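Local coordinates for protein hydrogenase maturation factor (Thermoanaerobacter tengcongensis, PDB 3VTH) that probably transfers the carbamoyl group of carbamoyl phosphate, with ATP, to the C-terminal cysteine of HypE during [NiFe]-hydrogenase maturation, at residues 470-473 against 477-480; 633-638 against 657-662. All coordinates share one frame; numbering follows the deposited sequence.

Interaction 1: 470-473 against 477-480; sequences YAKS and PKIE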
ATOM      1  N   TYR A 470       9.027   1.648  20.783  1.00 32.97           N
ATOM      2  CA  TYR A 470       9.675   0.418  20.362  1.00 33.44           C
ATOM      3  C   TYR A 470      11.141   0.670  19.988  1.00 33.07           C
ATOM      4  O   TYR A 470      12.016  -0.040  20.463  1.00 33.53           O
ATOM      5  CB  TYR A 470       8.914  -0.260  19.214  1.00 32.53           C
ATOM      6  CG  TYR A 470       9.644  -1.477  18.644  1.00 33.88           C
ATOM      7  CD1 TYR A 470       9.722  -2.673  19.352  1.00 35.20           C
ATOM      8  CD2 TYR A 470      10.262  -1.410  17.399  1.00 32.76           C
ATOM      9  CE1 TYR A 470      10.398  -3.792  18.808  1.00 37.23           C
ATOM     10  CE2 TYR A 470      10.923  -2.497  16.857  1.00 34.17           C
ATOM     11  CZ  TYR A 470      10.985  -3.676  17.548  1.00 35.54           C
ATOM     12  OH  TYR A 470      11.666  -4.719  16.970  1.00 37.96           O
ATOM     13  N   ALA A 471      11.396   1.693  19.165  1.00 32.09           N
ATOM     14  CA  ALA A 471      12.764   2.047  18.759  1.00 32.85           C
ATOM     15  C   ALA A 471      13.679   2.286  19.965  1.00 35.25           C
ATOM     16  O   ALA A 471      14.790   1.761  20.021  1.00 35.13           O
ATOM     17  CB  ALA A 471      12.767   3.261  17.851  1.00 30.31           C
ATOM     18  N   LYS A 472      13.192   3.070  20.922  1.00 36.86           N
ATOM     19  CA  LYS A 472      13.948   3.391  22.127  1.00 39.62           C
ATOM     20  C   LYS A 472      14.170   2.174  23.004  1.00 41.23           C
ATOM     21  O   LYS A 472      15.150   2.121  23.735  1.00 41.68           O
ATOM     22  CB  LYS A 472      13.253   4.477  22.948  1.00 40.29           C
ATOM     23  CG  LYS A 472      12.934   5.759  22.196  1.00 42.50           C
ATOM     24  CD  LYS A 472      14.192   6.490  21.736  1.00 46.69           C
ATOM     25  CE  LYS A 472      14.136   7.976  22.106  1.00 48.47           C
ATOM     26  NZ  LYS A 472      12.840   8.623  21.777  1.00 48.11           N
ATOM     27  N   SER A 473      13.268   1.196  22.922  1.00 41.59           N
ATOM     28  CA  SER A 473      13.411  -0.047  23.683  1.00 42.82           C
ATOM     29  C   SER A 473      14.574  -0.924  23.198  1.00 43.64           C
ATOM     30  O   SER A 473      14.973  -1.856  23.897  1.00 44.70           O
ATOM     31  CB  SER A 473      12.112  -0.868  23.638  1.00 42.91           C
ATOM     32  OG  SER A 473      12.122  -1.795  22.550  1.00 41.57           O
ATOM     33  N   PRO A 477      22.079   2.033  18.320  1.00 37.61           N
ATOM     34  CA  PRO A 477      22.163   3.476  18.088  1.00 36.91           C
ATOM     35  C   PRO A 477      20.886   3.940  17.371  1.00 34.81           C
ATOM     36  O   PRO A 477      20.352   3.193  16.542  1.00 33.26           O
ATOM     37  CB  PRO A 477      23.359   3.611  17.137  1.00 37.64           C
ATOM     38  CG  PRO A 477      24.170   2.347  17.338  1.00 39.04           C
ATOM     39  CD  PRO A 477      23.136   1.294  17.601  1.00 38.28           C
ATOM     40  N   LYS A 478      20.416   5.142  17.697  1.00 33.60           N
ATOM     41  CA  LYS A 478      19.154   5.675  17.171  1.00 32.46           C
ATOM     42  C   LYS A 478      19.386   6.950  16.375  1.00 31.64           C
ATOM     43  O   LYS A 478      20.241   7.775  16.740  1.00 31.94           O
ATOM     44  CB  LYS A 478      18.180   5.977  18.319  1.00 33.25           C
ATOM     45  CG  LYS A 478      17.620   4.731  18.982  1.00 36.08           C
ATOM     46  CD  LYS A 478      17.534   4.827  20.492  1.00 40.26           C
ATOM     47  CE  LYS A 478      17.650   3.410  21.073  1.00 43.57           C
ATOM     48  NZ  LYS A 478      17.935   3.417  22.533  1.00 46.73           N
ATOM     49  N   ILE A 479      18.622   7.100  15.292  1.00 29.24           N
ATOM     50  CA  ILE A 479      18.549   8.353  14.552  1.00 28.89           C
ATOM     51  C   ILE A 479      17.083   8.826  14.519  1.00 27.67           C
ATOM     52  O   ILE A 479      16.211   8.109  14.022  1.00 27.19           O
ATOM     53  CB  ILE A 479      19.166   8.234  13.131  1.00 28.51           C
ATOM     54  CG1 ILE A 479      20.679   7.926  13.230  1.00 31.22           C
ATOM     55  CG2 ILE A 479      18.956   9.536  12.347  1.00 28.63           C
ATOM     56  CD1 ILE A 479      21.353   7.580  11.895  1.00 30.24           C
ATOM     57  N   GLU A 480      16.822  10.011  15.079  1.00 27.64           N
ATOM     58  CA  GLU A 480      15.489  10.599  15.043  1.00 26.99           C
ATOM     59  C   GLU A 480      15.324  11.358  13.742  1.00 26.20           C
ATOM     60  O   GLU A 480      16.251  12.041  13.293  1.00 27.26           O
ATOM     61  CB  GLU A 480      15.235  11.509  16.269  1.00 28.18           C
ATOM     62  CG  GLU A 480      16.152  12.749  16.386  1.00 31.51           C
ATOM     63  CD  GLU A 480      15.794  13.666  17.570  1.00 38.30           C
ATOM     64  OE1 GLU A 480      16.336  14.804  17.628  1.00 38.49           O
ATOM     65  OE2 GLU A 480      14.980  13.251  18.434  1.00 38.62           O
TER

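Interaction 2: 633-638 against 657-662; sequences EYYEYE and YEDYMK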
ATOM      1  N   GLU A 633     -11.577  29.966 -10.195  1.00 41.05           N
ATOM      2  CA  GLU A 633     -11.593  31.054  -9.223  1.00 41.38           C
ATOM      3  C   GLU A 633     -10.901  30.654  -7.917  1.00 39.28           C
ATOM      4  O   GLU A 633     -10.763  29.468  -7.609  1.00 37.49           O
ATOM      5  CB  GLU A 633     -13.018  31.552  -8.956  1.00 42.24           C
ATOM      6  CG  GLU A 633     -13.750  32.092 -10.201  1.00 47.05           C
ATOM      7  CD  GLU A 633     -12.967  33.168 -10.944  1.00 52.22           C
ATOM      8  OE1 GLU A 633     -12.723  32.986 -12.156  1.00 55.49           O
ATOM      9  OE2 GLU A 633     -12.595  34.193 -10.329  1.00 54.02           O
ATOM     10  N   TYR A 634     -10.472  31.656  -7.155  1.00 39.41           N
ATOM     11  CA  TYR A 634      -9.719  31.398  -5.928  1.00 38.35           C
ATOM     12  C   TYR A 634      -9.782  32.584  -4.979  1.00 37.95           C
ATOM     13  O   TYR A 634     -10.306  33.651  -5.317  1.00 37.89           O
ATOM     14  CB  TYR A 634      -8.265  31.029  -6.255  1.00 38.42           C
ATOM     15  CG  TYR A 634      -7.467  32.172  -6.816  1.00 43.80           C
ATOM     16  CD1 TYR A 634      -6.744  33.008  -5.967  1.00 48.58           C
ATOM     17  CD2 TYR A 634      -7.437  32.436  -8.186  1.00 48.07           C
ATOM     18  CE1 TYR A 634      -6.009  34.075  -6.454  1.00 51.18           C
ATOM     19  CE2 TYR A 634      -6.696  33.513  -8.689  1.00 52.46           C
ATOM     20  CZ  TYR A 634      -5.984  34.319  -7.805  1.00 52.98           C
ATOM     21  OH  TYR A 634      -5.238  35.387  -8.248  1.00 57.42           O
ATOM     22  N   TYR A 635      -9.243  32.386  -3.788  1.00 36.01           N
ATOM     23  CA  TYR A 635      -9.283  33.403  -2.759  1.00 36.39           C
ATOM     24  C   TYR A 635      -7.942  34.132  -2.676  1.00 36.60           C
ATOM     25  O   TYR A 635      -6.903  33.567  -3.003  1.00 36.27           O
ATOM     26  CB  TYR A 635      -9.621  32.753  -1.408  1.00 34.80           C
ATOM     27  CG  TYR A 635     -11.021  32.189  -1.359  1.00 34.58           C
ATOM     28  CD1 TYR A 635     -12.128  33.041  -1.391  1.00 35.79           C
ATOM     29  CD2 TYR A 635     -11.248  30.811  -1.299  1.00 33.34           C
ATOM     30  CE1 TYR A 635     -13.408  32.551  -1.343  1.00 34.57           C
ATOM     31  CE2 TYR A 635     -12.544  30.304  -1.258  1.00 31.99           C
ATOM     32  CZ  TYR A 635     -13.618  31.188  -1.280  1.00 33.93           C
ATOM     33  OH  TYR A 635     -14.913  30.731  -1.245  1.00 32.82           O
ATOM     34  N   GLU A 636      -7.983  35.384  -2.243  1.00 37.36           N
ATOM     35  CA  GLU A 636      -6.783  36.158  -1.982  1.00 38.43           C
ATOM     36  C   GLU A 636      -6.016  35.621  -0.761  1.00 36.73           C
ATOM     37  O   GLU A 636      -6.615  35.186   0.230  1.00 35.93           O
ATOM     38  CB  GLU A 636      -7.161  37.624  -1.768  1.00 40.32           C
ATOM     39  CG  GLU A 636      -5.976  38.565  -1.618  1.00 45.81           C
ATOM     40  CD  GLU A 636      -6.269  39.751  -0.706  1.00 52.00           C
ATOM     41  OE1 GLU A 636      -5.969  40.895  -1.105  1.00 55.22           O
ATOM     42  OE2 GLU A 636      -6.787  39.540   0.417  1.00 54.27           O
ATOM     43  N   TYR A 637      -4.691  35.644  -0.857  1.00 35.71           N
ATOM     44  CA  TYR A 637      -3.814  35.309   0.264  1.00 34.50           C
ATOM     45  C   TYR A 637      -2.668  36.307   0.339  1.00 34.83           C
ATOM     46  O   TYR A 637      -2.402  37.056  -0.604  1.00 34.61           O
ATOM     47  CB  TYR A 637      -3.245  33.892   0.136  1.00 33.42           C
ATOM     48  CG  TYR A 637      -2.603  33.648  -1.203  1.00 34.93           C
ATOM     49  CD1 TYR A 637      -1.245  33.908  -1.419  1.00 36.01           C
ATOM     50  CD2 TYR A 637      -3.366  33.174  -2.262  1.00 36.76           C
ATOM     51  CE1 TYR A 637      -0.679  33.703  -2.673  1.00 38.69           C
ATOM     52  CE2 TYR A 637      -2.817  32.955  -3.488  1.00 38.93           C
ATOM     53  CZ  TYR A 637      -1.486  33.219  -3.691  1.00 39.94           C
ATOM     54  OH  TYR A 637      -0.996  32.981  -4.933  1.00 45.23           O
ATOM     55  N   GLU A 638      -1.980  36.278   1.472  1.00 34.36           N
ATOM     56  CA  GLU A 638      -0.911  37.205   1.771  1.00 35.44           C
ATOM     57  C   GLU A 638       0.228  36.357   2.315  1.00 34.50           C
ATOM     58  O   GLU A 638      -0.008  35.452   3.119  1.00 32.79           O
ATOM     59  CB  GLU A 638      -1.422  38.204   2.816  1.00 36.20           C
ATOM     60  CG  GLU A 638      -0.366  39.054   3.498  1.00 39.04           C
ATOM     61  CD  GLU A 638      -0.970  40.098   4.424  1.00 42.43           C
ATOM     62  OE1 GLU A 638      -1.391  41.165   3.920  1.00 44.68           O
ATOM     63  OE2 GLU A 638      -1.019  39.856   5.651  1.00 42.23           O
ATOM     64  N   TYR A 657     -16.135  32.111   4.428  1.00 33.47           N
ATOM     65  CA  TYR A 657     -17.356  32.383   5.190  1.00 35.76           C
ATOM     66  C   TYR A 657     -18.212  33.475   4.538  1.00 37.02           C
ATOM     67  O   TYR A 657     -19.446  33.405   4.567  1.00 37.58           O
ATOM     68  CB  TYR A 657     -17.026  32.725   6.652  1.00 36.05           C
ATOM     69  CG  TYR A 657     -18.219  33.112   7.508  1.00 39.24           C
ATOM     70  CD1 TYR A 657     -19.019  32.145   8.130  1.00 42.63           C
ATOM     71  CD2 TYR A 657     -18.541  34.447   7.703  1.00 42.37           C
ATOM     72  CE1 TYR A 657     -20.123  32.517   8.937  1.00 43.22           C
ATOM     73  CE2 TYR A 657     -19.626  34.832   8.490  1.00 46.69           C
ATOM     74  CZ  TYR A 657     -20.419  33.866   9.103  1.00 47.65           C
ATOM     75  OH  TYR A 657     -21.505  34.301   9.865  1.00 49.69           O
ATOM     76  N   GLU A 658     -17.561  34.480   3.958  1.00 37.25           N
ATOM     77  CA  GLU A 658     -18.275  35.517   3.224  1.00 39.35           C
ATOM     78  C   GLU A 658     -19.028  34.923   2.037  1.00 39.06           C
ATOM     79  O   GLU A 658     -20.193  35.263   1.800  1.00 39.14           O
ATOM     80  CB  GLU A 658     -17.326  36.607   2.728  1.00 40.07           C
ATOM     81  CG  GLU A 658     -16.917  37.618   3.775  1.00 44.67           C
ATOM     82  CD  GLU A 658     -16.249  38.826   3.144  1.00 49.56           C
ATOM     83  OE1 GLU A 658     -15.161  38.664   2.542  1.00 50.85           O
ATOM     84  OE2 GLU A 658     -16.827  39.929   3.232  1.00 53.68           O
ATOM     85  N   ASP A 659     -18.355  34.045   1.295  1.00 37.42           N
ATOM     86  CA  ASP A 659     -18.992  33.360   0.174  1.00 38.13           C
ATOM     87  C   ASP A 659     -20.175  32.535   0.653  1.00 38.65           C
ATOM     88  O   ASP A 659     -21.217  32.508   0.004  1.00 39.53           O
ATOM     89  CB  ASP A 659     -17.995  32.484  -0.591  1.00 36.94           C
ATOM     90  CG  ASP A 659     -17.145  33.287  -1.584  1.00 37.55           C
ATOM     91  OD1 ASP A 659     -17.332  34.505  -1.705  1.00 37.45           O
ATOM     92  OD2 ASP A 659     -16.286  32.693  -2.254  1.00 37.34           O
ATOM     93  N   TYR A 660     -20.008  31.893   1.802  1.00 38.59           N
ATOM     94  CA  TYR A 660     -21.019  31.008   2.358  1.00 40.08           C
ATOM     95  C   TYR A 660     -22.269  31.788   2.762  1.00 41.89           C
ATOM     96  O   TYR A 660     -23.385  31.395   2.417  1.00 42.30           O
ATOM     97  CB  TYR A 660     -20.448  30.227   3.543  1.00 39.35           C
ATOM     98  CG  TYR A 660     -21.411  29.249   4.175  1.00 41.95           C
ATOM     99  CD1 TYR A 660     -21.929  28.183   3.442  1.00 44.15           C
ATOM    100  CD2 TYR A 660     -21.788  29.374   5.511  1.00 44.69           C
ATOM    101  CE1 TYR A 660     -22.817  27.278   4.014  1.00 47.23           C
ATOM    102  CE2 TYR A 660     -22.682  28.460   6.099  1.00 47.09           C
ATOM    103  CZ  TYR A 660     -23.184  27.421   5.341  1.00 47.65           C
ATOM    104  OH  TYR A 660     -24.063  26.508   5.894  1.00 51.64           O
ATOM    105  N   MET A 661     -22.064  32.891   3.480  1.00 42.65           N
ATOM    106  CA  MET A 661     -23.150  33.780   3.884  1.00 45.15           C
ATOM    107  C   MET A 661     -23.932  34.350   2.697  1.00 46.15           C
ATOM    108  O   MET A 661     -25.132  34.577   2.806  1.00 46.96           O
ATOM    109  CB  MET A 661     -22.620  34.926   4.753  1.00 45.60           C
ATOM    110  CG  MET A 661     -22.204  34.496   6.162  1.00 48.24           C
ATOM    111  SD  MET A 661     -23.386  33.365   6.956  1.00 55.19           S
ATOM    112  CE  MET A 661     -24.589  34.512   7.597  1.00 56.48           C
ATOM    113  N   LYS A 662     -23.240  34.575   1.579  1.00 45.72           N
ATOM    114  CA  LYS A 662     -23.847  35.162   0.377  1.00 47.01           C
ATOM    115  C   LYS A 662     -24.749  34.160  -0.321  1.00 46.99           C
ATOM    116  O   LYS A 662     -25.588  34.537  -1.122  1.00 48.49           O
ATOM    117  CB  LYS A 662     -22.767  35.641  -0.602  1.00 46.70           C
ATOM    118  CG  LYS A 662     -22.469  37.124  -0.529  1.00 49.97           C
ATOM    119  CD  LYS A 662     -21.023  37.425  -0.915  1.00 52.20           C
ATOM    120  CE  LYS A 662     -20.831  38.926  -1.091  1.00 56.15           C
ATOM    121  NZ  LYS A 662     -19.410  39.347  -0.846  1.00 58.24           N
TER

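Interaction 1: 470-473 against 477-480
Lys-478 lays its side chain against helix 466-473 near its C-terminal end, and it is the one residue of 477-480 that touches 470-473. The polar part of the contact is modest. NZ of Lys-478 gives a weak hydrogen bond to the backbone O of Lys-472, 3.3 Å away, and a second weak one to the carbonyl of Leu-474, the next residue but one along the chain. The ammonium group is thus shared between two carbonyls near the C-terminal end of the helix, where the helix dipole would probably add to the attraction for a positive charge.

Van der Waals contact follows the aliphatic chain. CD of Lys-478 meets CD of Lys-472 at 3.9 Å, and CE of Lys-478 passes 3.8 Å from CA of Lys-472. The two lysines therefore touch through methylenes, their chains running obliquely across each other. Set apart from this, CE of Lys-478 lies against a carbonyl oxygen, O of Ala-471, at 3.5 Å. The Lys-478 chain bends at chi2 (139°) and is nearly extended from there to NZ, which carries the amine along the helix turn to the carbonyls. Lys-472 is bent at chi2, chi3 and chi4, and its NZ lies 6.1 Å from OE2 of Glu-480, so these opposite charges do not pair directly.

Within the helical segment, OG of Ser-473 bonds back to O of Tyr-470 (2.7 Å), approaching a lone pair in the carbonyl plane. The contact belongs to a beta-alpha-beta unit: strand 478-481, at the edge of its sheet, pairs in parallel with strand 456-460, whose Val-457 touches both Ala-471 and Lys-478, and Tyr-470 packs against helix 433-449.

Interaction 2: 633-638 against 657-662
Tyr-635 and Asp-659 reach for each other from opposite directions, and a single hydrogen bond joins them: OH of Tyr-635 donates to OD2 of Asp-659 at 2.6 Å. The backbones stay well apart, with 10.1 Å between the CA atoms of these two residues, so both side chains are needed to span the interval.

The carboxylate meets the tyrosine at the edge of its ring. OD2 of Asp-659 lies 3.0 Å from CE1 of Tyr-635, beside the hydroxyl, and CG of Asp-659 sits in the plane of the ring. The two flat groups are nevertheless turned 43° against each other. From the acid's side, the phenol comes to OD2 on the anti side and 30° out of the carboxylate plane. In both residues CG is opposite the carbonyl carbon and beside the backbone N, a setting that directs the hydroxyl and the carboxylate at each other.

OD2 also takes a salt bridge from Lys-672, so this buried oxygen is held by a phenol and an ammonium together; the lysine would probably help keep the acid ionised. A phenylalanine in place of Tyr-635 would probably leave OD2 without its phenol partner, dependent on Lys-672, and the carboxylate less firmly fixed in rotation.

Both residues are buried. The Tyr-635 side chain packs on Ile-669 and Lys-672 of helix 666-692 and on Gln-655 and Ile-656 of helix 649-662, while its backbone N bonds to OG1 of Thr-676. The loop leading into strand 639-641 is thereby fastened to two helices.

How the interactions relate
The two contacts lie in different parts of the Kae1-like region and do not touch: their centres lie about 46 Å apart and their nearest atoms about 30 Å. They share no helix or strand. Interaction 1 joins consecutive elements of one beta-alpha-beta unit and is partly buried, with one buried and one exposed residue among its three; interaction 2 unites a loop and a helix, with 18 residues between its segments, and both touching residues are buried. The chemistry follows. At the more open site a lysine spreads methylenes and one weak bond over 131 Å² of buried surface; at the buried site 83 Å² centres on one short bond, probably charge-assisted.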